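PDB 3P2E: 16S rRNA (adenine(1408)-N(1))-methyltransferase from Escherichia coli, which methylates the N1 position of adenine 1408 of 16S rRNA in assembled 30S subunits, using S-adenosylmethionine, and so confers resistance to various aminoglycosides. Local coordinates for residues 18-23 / 48-53; 26-31 / 37-42; 41-46 / 78-83. All coordinates share one frame; numbering follows the deposited sequence.

Interaction 1. Residues 18-23 / 48-53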
loop_
_atom_site.group_PDB
_atom_site.type_symbol
_atom_site.label_atom_id
_atom_site.label_comp_id
_atom_site.label_asym_id
_atom_site.label_seq_id
_atom_site.Cartn_x
_atom_site.Cartn_y
_atom_site.Cartn_z
ATOM N N THR A 18 -6.924 -10.616 -14.387
ATOM C CA THR A 18 -8.351 -10.814 -14.172
ATOM C C THR A 18 -8.646 -12.255 -13.763
ATOM O O THR A 18 -9.475 -12.504 -12.887
ATOM C CB THR A 18 -9.151 -10.466 -15.445
ATOM O OG1 THR A 18 -8.932 -9.090 -15.783
ATOM C CG2 THR A 18 -10.645 -10.698 -15.226
ATOM N N GLU A 19 -7.950 -13.199 -14.388
ATOM C CA GLU A 19 -8.142 -14.613 -14.092
ATOM C C GLU A 19 -7.745 -14.907 -12.647
ATOM O O GLU A 19 -8.452 -15.617 -11.931
ATOM C CB GLU A 19 -7.313 -15.462 -15.063
ATOM C CG GLU A 19 -7.635 -16.951 -15.047
ATOM C CD GLU A 19 -6.930 -17.703 -13.935
ATOM O OE1 GLU A 19 -7.206 -18.911 -13.768
ATOM O OE2 GLU A 19 -6.096 -17.094 -13.232
ATOM N N ILE A 20 -6.615 -14.352 -12.224
ATOM C CA ILE A 20 -6.123 -14.547 -10.863
ATOM C C ILE A 20 -7.096 -13.945 -9.850
ATOM O O ILE A 20 -7.424 -14.574 -8.844
ATOM C CB ILE A 20 -4.741 -13.890 -10.677
ATOM C CG1 ILE A 20 -3.744 -14.482 -11.675
ATOM C CG2 ILE A 20 -4.256 -14.092 -9.251
ATOM C CD1 ILE A 20 -3.578 -15.985 -11.568
ATOM N N ILE A 21 -7.554 -12.728 -10.125
ATOM C CA ILE A 21 -8.495 -12.038 -9.244
ATOM C C ILE A 21 -9.781 -12.851 -9.064
ATOM O O ILE A 21 -10.460 -12.744 -8.042
ATOM C CB ILE A 21 -8.893 -10.654 -9.817
ATOM C CG1 ILE A 21 -7.647 -9.814 -10.094
ATOM C CG2 ILE A 21 -9.809 -9.929 -8.842
ATOM C CD1 ILE A 21 -6.822 -9.520 -8.878
ATOM N N GLY A 22 -10.099 -13.664 -10.066
ATOM C CA GLY A 22 -11.307 -14.472 -10.038
ATOM C C GLY A 22 -11.601 -15.312 -8.808
ATOM O O GLY A 22 -12.763 -15.462 -8.431
ATOM N N GLN A 23 -10.573 -15.873 -8.180
ATOM C CA GLN A 23 -10.788 -16.707 -7.002
ATOM C C GLN A 23 -10.842 -15.928 -5.696
ATOM O O GLN A 23 -10.807 -16.520 -4.618
ATOM C CB GLN A 23 -9.702 -17.779 -6.906
ATOM C CG GLN A 23 -9.716 -18.779 -8.044
ATOM C CD GLN A 23 -8.871 -19.999 -7.745
ATOM O OE1 GLN A 23 -9.140 -20.734 -6.796
ATOM N NE2 GLN A 23 -7.841 -20.219 -8.554
ATOM N N ASN A 48 -9.255 -14.555 1.171
ATOM C CA ASN A 48 -10.352 -14.199 0.272
ATOM C C ASN A 48 -10.091 -12.810 -0.311
ATOM O O ASN A 48 -10.972 -12.191 -0.910
ATOM C CB ASN A 48 -11.693 -14.204 1.009
ATOM C CG ASN A 48 -12.883 -14.244 0.057
ATOM O OD1 ASN A 48 -14.021 -13.995 0.459
ATOM N ND2 ASN A 48 -12.625 -14.571 -1.206
ATOM N N THR A 49 -8.872 -12.321 -0.110
ATOM C CA THR A 49 -8.467 -11.025 -0.644
ATOM C C THR A 49 -7.182 -11.220 -1.438
ATOM O O THR A 49 -6.265 -11.929 -0.999
ATOM C CB THR A 49 -8.205 -9.984 0.471
ATOM O OG1 THR A 49 -9.434 -9.674 1.143
ATOM C CG2 THR A 49 -7.622 -8.700 -0.123
ATOM N N PHE A 50 -7.123 -10.612 -2.619
ATOM C CA PHE A 50 -5.925 -10.704 -3.440
ATOM C C PHE A 50 -5.118 -9.451 -3.137
ATOM O O PHE A 50 -5.614 -8.334 -3.295
ATOM C CB PHE A 50 -6.268 -10.756 -4.926
ATOM C CG PHE A 50 -5.077 -11.010 -5.799
ATOM C CD1 PHE A 50 -4.418 -12.232 -5.748
ATOM C CD2 PHE A 50 -4.585 -10.018 -6.642
ATOM C CE1 PHE A 50 -3.281 -12.468 -6.523
ATOM C CE2 PHE A 50 -3.451 -10.240 -7.421
ATOM C CZ PHE A 50 -2.797 -11.470 -7.361
ATOM N N TYR A 51 -3.880 -9.648 -2.691
ATOM C CA TYR A 51 -2.999 -8.546 -2.325
ATOM C C TYR A 51 -1.984 -8.167 -3.393
ATOM O O TYR A 51 -1.240 -9.007 -3.899
ATOM C CB TYR A 51 -2.286 -8.887 -1.013
ATOM C CG TYR A 51 -3.229 -8.875 0.170
ATOM C CD1 TYR A 51 -3.502 -7.690 0.853
ATOM C CD2 TYR A 51 -3.909 -10.030 0.557
ATOM C CE1 TYR A 51 -4.433 -7.653 1.889
ATOM C CE2 TYR A 51 -4.843 -10.002 1.590
ATOM C CZ TYR A 51 -5.099 -8.813 2.248
ATOM O OH TYR A 51 -6.027 -8.774 3.261
ATOM N N ILE A 52 -1.966 -6.881 -3.720
ATOM C CA ILE A 52 -1.064 -6.348 -4.727
ATOM C C ILE A 52 -0.144 -5.323 -4.091
ATOM O O ILE A 52 -0.594 -4.262 -3.660
ATOM C CB ILE A 52 -1.848 -5.667 -5.862
ATOM C CG1 ILE A 52 -2.820 -6.672 -6.485
ATOM C CG2 ILE A 52 -0.883 -5.127 -6.922
ATOM C CD1 ILE A 52 -3.728 -6.070 -7.545
ATOM N N GLY A 53 1.142 -5.655 -4.024
ATOM C CA GLY A 53 2.120 -4.752 -3.444
ATOM C C GLY A 53 2.929 -4.117 -4.555
ATOM O O GLY A 53 3.534 -4.819 -5.364
#
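Ile20 and Ile21, in the last turn of helix 14-21, pack on Phe50 of strand 49-54, the second strand in chain order of the main sheet of this Rossmann-like methyltransferase fold. Ile20 comes first along the helix. Its CG2 branch lies 3.3 Å from CE1 of Phe50 and 3.5 Å from CZ of the same ring, so it meets the outer end of the phenyl group at a slant. Ile21 follows, and its CA is 6.5 Å from that of Phe50. Ile21 leaves its backbone without aiming at the strand; its CD1 end closes in, its chain running nearly perpendicular to that of Phe50. Beyond the helix, the CA of Gln23 lies across from that of Asn48, at 7.7 Å. Phe50 reaches the two isoleucines because its CG is anti to the backbone N (chi1 -173°), and Phe24 and Val81 also touch its ring. The side-chain contact with Phe50 is apolar, with both isoleucine methyls on the same side of the ring plane: CG2 of Ile20 near the CE1 corner, and CD1 of Ile21 only 3.2 Å from Phe50 CD2.

Interaction 2. Residues 26-31 / 37-42. With SAH (S-adenosyl-L-homocysteine), chain C.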
loop_
_atom_site.group_PDB
_atom_site.type_symbol
_atom_site.label_atom_id
_atom_site.label_comp_id
_atom_site.label_asym_id
_atom_site.label_seq_id
_atom_site.Cartn_x
_atom_site.Cartn_y
_atom_site.Cartn_z
ATOM N N ARG A 26 -12.152 -9.785 -2.913
ATOM C CA ARG A 26 -11.654 -8.421 -2.745
ATOM C C ARG A 26 -10.227 -8.290 -3.261
ATOM O O ARG A 26 -9.504 -9.278 -3.388
ATOM C CB ARG A 26 -11.662 -8.011 -1.267
ATOM C CG ARG A 26 -13.009 -8.115 -0.578
ATOM C CD ARG A 26 -12.932 -7.731 0.895
ATOM N NE ARG A 26 -12.905 -6.284 1.112
ATOM C CZ ARG A 26 -11.827 -5.512 0.990
ATOM N NH1 ARG A 26 -10.657 -6.038 0.651
ATOM N NH2 ARG A 26 -11.923 -4.207 1.211
ATOM N N VAL A 27 -9.838 -7.059 -3.562
ATOM C CA VAL A 27 -8.488 -6.765 -4.027
ATOM C C VAL A 27 -7.958 -5.597 -3.198
ATOM O O VAL A 27 -8.622 -4.570 -3.064
ATOM C CB VAL A 27 -8.467 -6.357 -5.526
ATOM C CG1 VAL A 27 -7.067 -5.880 -5.923
ATOM C CG2 VAL A 27 -8.880 -7.534 -6.390
ATOM N N HIS A 28 -6.768 -5.764 -2.630
ATOM C CA HIS A 28 -6.156 -4.717 -1.829
ATOM C C HIS A 28 -4.824 -4.326 -2.456
ATOM O O HIS A 28 -4.029 -5.192 -2.804
ATOM C CB HIS A 28 -5.899 -5.206 -0.399
ATOM C CG HIS A 28 -5.219 -4.191 0.465
ATOM N ND1 HIS A 28 -5.901 -3.162 1.080
ATOM C CD2 HIS A 28 -3.910 -4.002 0.755
ATOM C CE1 HIS A 28 -5.040 -2.382 1.711
ATOM N NE2 HIS A 28 -3.825 -2.869 1.527
ATOM N N ILE A 29 -4.590 -3.026 -2.601
ATOM C CA ILE A 29 -3.333 -2.537 -3.155
ATOM C C ILE A 29 -2.553 -1.788 -2.078
ATOM O O ILE A 29 -3.107 -0.934 -1.382
ATOM C CB ILE A 29 -3.553 -1.565 -4.349
ATOM C CG1 ILE A 29 -4.100 -2.331 -5.558
ATOM C CG2 ILE A 29 -2.228 -0.879 -4.717
ATOM C CD1 ILE A 29 -4.371 -1.457 -6.788
ATOM N N ASP A 30 -1.277 -2.130 -1.932
ATOM C CA ASP A 30 -0.401 -1.463 -0.977
ATOM C C ASP A 30 0.674 -0.795 -1.829
ATOM O O ASP A 30 1.528 -1.472 -2.414
ATOM C CB ASP A 30 0.218 -2.476 -0.009
ATOM C CG ASP A 30 1.067 -1.817 1.065
ATOM O OD1 ASP A 30 0.640 -0.769 1.594
ATOM O OD2 ASP A 30 2.154 -2.351 1.388
ATOM N N LEU A 31 0.600 0.531 -1.922
ATOM C CA LEU A 31 1.536 1.328 -2.721
ATOM C C LEU A 31 2.773 1.706 -1.906
ATOM O O LEU A 31 2.652 2.197 -0.785
ATOM C CB LEU A 31 0.823 2.584 -3.224
ATOM C CG LEU A 31 1.630 3.603 -4.035
ATOM C CD1 LEU A 31 2.261 2.936 -5.253
ATOM C CD2 LEU A 31 0.707 4.732 -4.453
ATOM N N ARG A 37 6.981 -7.617 3.515
ATOM C CA ARG A 37 6.622 -8.316 4.747
ATOM C C ARG A 37 5.264 -7.917 5.302
ATOM O O ARG A 37 4.554 -8.751 5.863
ATOM C CB ARG A 37 7.700 -8.112 5.818
ATOM C CG ARG A 37 9.005 -8.828 5.502
ATOM C CD ARG A 37 10.025 -8.662 6.620
ATOM N NE ARG A 37 11.324 -9.210 6.238
ATOM C CZ ARG A 37 11.568 -10.497 6.019
ATOM N NH1 ARG A 37 10.599 -11.397 6.149
ATOM N NH2 ARG A 37 12.785 -10.885 5.652
ATOM N N ASN A 38 4.893 -6.651 5.151
ATOM C CA ASN A 38 3.599 -6.209 5.657
ATOM C C ASN A 38 2.476 -6.864 4.868
ATOM O O ASN A 38 1.496 -7.341 5.444
ATOM C CB ASN A 38 3.454 -4.685 5.564
ATOM C CG ASN A 38 4.370 -3.951 6.523
ATOM O OD1 ASN A 38 4.749 -4.480 7.573
ATOM N ND2 ASN A 38 4.713 -2.711 6.177
ATOM N N ILE A 39 2.630 -6.895 3.547
ATOM C CA ILE A 39 1.615 -7.475 2.680
ATOM C C ILE A 39 1.539 -8.986 2.882
ATOM O O ILE A 39 0.461 -9.575 2.800
ATOM C CB ILE A 39 1.911 -7.158 1.188
ATOM C CG1 ILE A 39 0.636 -7.311 0.360
ATOM C CG2 ILE A 39 2.996 -8.073 0.658
ATOM C CD1 ILE A 39 -0.389 -6.241 0.630
ATOM N N TYR A 40 2.686 -9.606 3.160
ATOM C CA TYR A 40 2.737 -11.049 3.386
ATOM C C TYR A 40 1.880 -11.397 4.601
ATOM O O TYR A 40 1.154 -12.387 4.590
ATOM C CB TYR A 40 4.180 -11.512 3.634
ATOM C CG TYR A 40 4.322 -13.017 3.758
ATOM C CD1 TYR A 40 4.634 -13.800 2.648
ATOM C CD2 TYR A 40 4.090 -13.660 4.973
ATOM C CE1 TYR A 40 4.709 -15.193 2.746
ATOM C CE2 TYR A 40 4.159 -15.052 5.081
ATOM C CZ TYR A 40 4.466 -15.809 3.964
ATOM O OH TYR A 40 4.516 -17.184 4.060
ATOM N N LYS A 41 1.966 -10.585 5.649
ATOM C CA LYS A 41 1.189 -10.834 6.859
ATOM C C LYS A 41 -0.298 -10.637 6.604
ATOM O O LYS A 41 -1.121 -11.408 7.093
ATOM C CB LYS A 41 1.645 -9.916 8.000
ATOM C CG LYS A 41 0.886 -10.151 9.304
ATOM C CD LYS A 41 1.444 -9.313 10.447
ATOM C CE LYS A 41 0.693 -9.589 11.741
ATOM N NZ LYS A 41 1.222 -8.792 12.880
ATOM N N LEU A 42 -0.652 -9.605 5.846
ATOM C CA LEU A 42 -2.063 -9.368 5.543
ATOM C C LEU A 42 -2.630 -10.545 4.761
ATOM O O LEU A 42 -3.729 -11.033 5.046
ATOM C CB LEU A 42 -2.232 -8.104 4.702
ATOM C CG LEU A 42 -1.918 -6.772 5.375
ATOM C CD1 LEU A 42 -2.163 -5.637 4.383
ATOM C CD2 LEU A 42 -2.791 -6.603 6.606
HETATM N N SAH C . 5.334 0.477 3.203
HETATM C CA SAH C . 6.636 0.212 3.523
HETATM C CB SAH C . 7.499 1.457 3.296
HETATM C CG SAH C . 8.982 1.282 3.163
HETATM S SD SAH C . 9.953 2.729 2.896
HETATM C C SAH C . 6.698 -0.391 4.993
HETATM O O SAH C . 7.635 -1.071 5.019
HETATM O OXT SAH C . 5.957 -0.163 5.839
HETATM C "C5'" SAH C . 9.254 3.769 1.608
HETATM C "C4'" SAH C . 9.003 2.862 0.316
HETATM O "O4'" SAH C . 8.313 3.770 -0.554
HETATM C "C3'" SAH C . 10.253 2.389 -0.397
HETATM O "O3'" SAH C . 10.249 0.933 -0.541
HETATM C "C2'" SAH C . 10.254 3.187 -1.752
HETATM O "O2'" SAH C . 10.809 2.523 -2.866
HETATM C "C1'" SAH C . 8.757 3.521 -1.925
HETATM N N9 SAH C . 8.492 4.753 -2.769
HETATM C C8 SAH C . 9.110 6.006 -2.647
HETATM N N7 SAH C . 8.708 6.865 -3.567
HETATM C C5 SAH C . 7.766 6.082 -4.316
HETATM C C6 SAH C . 7.010 6.520 -5.457
HETATM N N6 SAH C . 7.118 7.772 -5.960
HETATM N N1 SAH C . 6.173 5.552 -5.985
HETATM C C2 SAH C . 6.067 4.259 -5.456
HETATM N N3 SAH C . 6.805 3.847 -4.350
HETATM C C4 SAH C . 7.627 4.827 -3.851
HETATM O O HOH W 1 4.130 -2.112 3.238
#
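A water joins Asp30 and Asn38 across the contact and touches the cofactor product as well. It donates to OD2 of Asp30 at 2.7 Å and accepts from ND2 of Asn38 at 3.1 Å. The amino N of S-adenosylhomocysteine is its third partner, at 2.9 Å, so strand, helix and ligand meet at one oxygen. The Asp30 carboxylate has further holds: OD1 bonds to OG of Ser102, and OD2 to OG1 of Thr33. With both oxygens engaged, the rotation of the carboxylate is probably well fixed, and its charge would favour a protonated ligand amine beyond the water. The same Asn38 ND2 lies 2.9 Å from OXT of the ligand, while its OD1 accepts from the backbone N of Ser195, which leaves little doubt about which way the amide is turned.

Behind this polar group the contact is apolar and carried by Ile39. Its CG1 branch runs anti to the backbone N (chi1 -160°), which sends CD1 toward the strand, to 3.9 Å from CB of Asp30. The same methyl sits at the edge of the His28 ring, 4.2 Å from CD2. The Ile39 and His28 side chains run alongside each other, pointing opposite ways. His28 is anchored on its polar side by Ser100 and Ser102, through ND1 and NE2 respectively, and Leu42 CD1 approaches NE2 more loosely.

The segment axes come within 10.1 Å and run nearly antiparallel, at 163°, as expected for the first half of a beta-alpha-beta unit. A strand with an acidic residue, Asp30, next to its C-terminal end, a glycine-rich turn including Gly32, and a helix whose first turn supplies Asn38 together form the S-adenosylmethionine-binding motif typical of Rossmann-like methyltransferases.

Interaction 3. Residues 41-46 / 78-83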
loop_
_atom_site.group_PDB
_atom_site.type_symbol
_atom_site.label_atom_id
_atom_site.label_comp_id
_atom_site.label_asym_id
_atom_site.label_seq_id
_atom_site.Cartn_x
_atom_site.Cartn_y
_atom_site.Cartn_z
ATOM N N LYS A 41 1.966 -10.585 5.649
ATOM C CA LYS A 41 1.189 -10.834 6.859
ATOM C C LYS A 41 -0.298 -10.637 6.604
ATOM O O LYS A 41 -1.121 -11.408 7.093
ATOM C CB LYS A 41 1.645 -9.916 8.000
ATOM C CG LYS A 41 0.886 -10.151 9.304
ATOM C CD LYS A 41 1.444 -9.313 10.447
ATOM C CE LYS A 41 0.693 -9.589 11.741
ATOM N NZ LYS A 41 1.222 -8.792 12.880
ATOM N N LEU A 42 -0.652 -9.605 5.846
ATOM C CA LEU A 42 -2.063 -9.368 5.543
ATOM C C LEU A 42 -2.630 -10.545 4.761
ATOM O O LEU A 42 -3.729 -11.033 5.046
ATOM C CB LEU A 42 -2.232 -8.104 4.702
ATOM C CG LEU A 42 -1.918 -6.772 5.375
ATOM C CD1 LEU A 42 -2.163 -5.637 4.383
ATOM C CD2 LEU A 42 -2.791 -6.603 6.606
ATOM N N ALA A 43 -1.865 -10.993 3.774
ATOM C CA ALA A 43 -2.266 -12.090 2.903
ATOM C C ALA A 43 -2.402 -13.416 3.630
ATOM O O ALA A 43 -3.334 -14.175 3.375
ATOM C CB ALA A 43 -1.273 -12.227 1.767
ATOM N N ILE A 44 -1.470 -13.704 4.529
ATOM C CA ILE A 44 -1.522 -14.957 5.267
ATOM C C ILE A 44 -2.755 -15.001 6.178
ATOM O O ILE A 44 -3.265 -16.076 6.485
ATOM C CB ILE A 44 -0.214 -15.156 6.095
ATOM C CG1 ILE A 44 -0.147 -16.573 6.675
ATOM C CG2 ILE A 44 -0.132 -14.116 7.198
ATOM C CD1 ILE A 44 -0.925 -16.770 7.964
ATOM N N ASN A 45 -3.251 -13.839 6.590
ATOM C CA ASN A 45 -4.416 -13.804 7.472
ATOM C C ASN A 45 -5.768 -13.635 6.783
ATOM O O ASN A 45 -6.798 -13.618 7.449
ATOM C CB ASN A 45 -4.239 -12.709 8.532
ATOM C CG ASN A 45 -3.119 -13.021 9.509
ATOM O OD1 ASN A 45 -2.096 -12.333 9.545
ATOM N ND2 ASN A 45 -3.302 -14.072 10.296
ATOM N N ASP A 46 -5.780 -13.523 5.458
ATOM C CA ASP A 46 -7.039 -13.352 4.730
ATOM C C ASP A 46 -6.917 -13.906 3.316
ATOM O O ASP A 46 -6.433 -13.231 2.410
ATOM C CB ASP A 46 -7.418 -11.865 4.713
ATOM C CG ASP A 46 -8.624 -11.568 3.842
ATOM O OD1 ASP A 46 -9.405 -12.489 3.539
ATOM O OD2 ASP A 46 -8.793 -10.392 3.465
ATOM N N SER A 78 -0.844 -17.852 -2.532
ATOM C CA SER A 78 -1.452 -17.758 -3.852
ATOM C C SER A 78 -2.228 -16.459 -4.018
ATOM O O SER A 78 -2.798 -16.210 -5.079
ATOM C CB SER A 78 -2.402 -18.939 -4.081
ATOM O OG SER A 78 -1.726 -20.176 -3.956
ATOM N N ASN A 79 -2.236 -15.626 -2.981
ATOM C CA ASN A 79 -2.985 -14.376 -3.032
ATOM C C ASN A 79 -2.147 -13.104 -2.934
ATOM O O ASN A 79 -2.594 -12.096 -2.383
ATOM C CB ASN A 79 -4.074 -14.383 -1.945
ATOM C CG ASN A 79 -3.511 -14.412 -0.530
ATOM O OD1 ASN A 79 -2.457 -15.000 -0.268
ATOM N ND2 ASN A 79 -4.237 -13.798 0.401
ATOM N N VAL A 80 -0.935 -13.154 -3.482
ATOM C CA VAL A 80 -0.037 -12.001 -3.465
ATOM C C VAL A 80 0.714 -11.859 -4.782
ATOM O O VAL A 80 1.140 -12.847 -5.374
ATOM C CB VAL A 80 1.032 -12.122 -2.341
ATOM C CG1 VAL A 80 1.949 -10.897 -2.350
ATOM C CG2 VAL A 80 0.361 -12.270 -0.999
ATOM N N VAL A 81 0.847 -10.623 -5.250
ATOM C CA VAL A 81 1.609 -10.344 -6.457
ATOM C C VAL A 81 2.344 -9.038 -6.191
ATOM O O VAL A 81 1.798 -8.128 -5.558
ATOM C CB VAL A 81 0.718 -10.195 -7.717
ATOM C CG1 VAL A 81 -0.193 -8.986 -7.593
ATOM C CG2 VAL A 81 1.604 -10.067 -8.956
ATOM N N PHE A 82 3.597 -8.974 -6.629
ATOM C CA PHE A 82 4.415 -7.782 -6.454
ATOM C C PHE A 82 4.602 -7.119 -7.807
ATOM O O PHE A 82 5.131 -7.717 -8.746
ATOM C CB PHE A 82 5.768 -8.147 -5.837
ATOM C CG PHE A 82 5.671 -8.591 -4.408
ATOM C CD1 PHE A 82 5.066 -7.772 -3.458
ATOM C CD2 PHE A 82 6.178 -9.825 -4.005
ATOM C CE1 PHE A 82 4.964 -8.174 -2.117
ATOM C CE2 PHE A 82 6.081 -10.236 -2.667
ATOM C CZ PHE A 82 5.471 -9.403 -1.723
ATOM N N VAL A 83 4.140 -5.878 -7.887
ATOM C CA VAL A 83 4.196 -5.082 -9.102
ATOM C C VAL A 83 5.318 -4.057 -8.997
ATOM O O VAL A 83 5.420 -3.335 -8.006
ATOM C CB VAL A 83 2.854 -4.347 -9.303
ATOM C CG1 VAL A 83 2.952 -3.363 -10.453
ATOM C CG2 VAL A 83 1.747 -5.365 -9.545
#
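Ala43 and Asn79 supply the polar part of this contact. ND2 of Asn79 donates to the backbone O of Ala43 over 3.1 Å, and the N-H points almost straight at the oxygen (170°), which lies close to the plane of the amide. From the acceptor's side the approach is strongly bent, with a C=O...N angle of 110° and the donor tilted out of the carbonyl plane. Ala43 O also accepts the backbone N-H of Asp46 at 3.3 Å, and the two donors arrive from opposite faces of its plane. The amide reaches the helix end with CG between the backbone N and the carbonyl carbon (chi1 65°). Its ND2 is also bonded to the backbone O of Thr49, so one amide nitrogen ties the end of helix 37-44 to the neighbouring strand. ND2 comes within 3.0 Å of Asp46 O too, but the angle there is too poor for a bond. The amide makes a van der Waals contact as well, its OD1 lying 3.6 Å from CB of Ala43.

The apolar part is small and tight. CB of Ala43 presses on CG2 of Val80 at 3.2 Å, closer than usual van der Waals contact.

Helix 37-44 thus ends against the entrance to edge strand 80-83, two strands away from strand 26-31: the packing of a crossover helix on one face of a Rossmann-like sheet.

From the N terminus, helix 14-21 leads into interaction 1, which closes a loop of 24 residues when strand 49-54 returns to residues 18-23. Inside that loop lies interaction 2, a short closure of five residues between strand 26-31 and helix 37-44. Interaction 3 starts where interaction 2 stops, sharing Lys41 and Leu42, and spans 31 residues to strand 80-83; its segments alternate with those of interaction 1, so the two cross. Strand 49-54 sits between strands 26-31 and 80-83. Its Phe50 turns to helix 14-21, whereas Tyr51 packs on Ile39 and Ala43 of helix 37-44, so the contacts bind helices to both faces of the sheet.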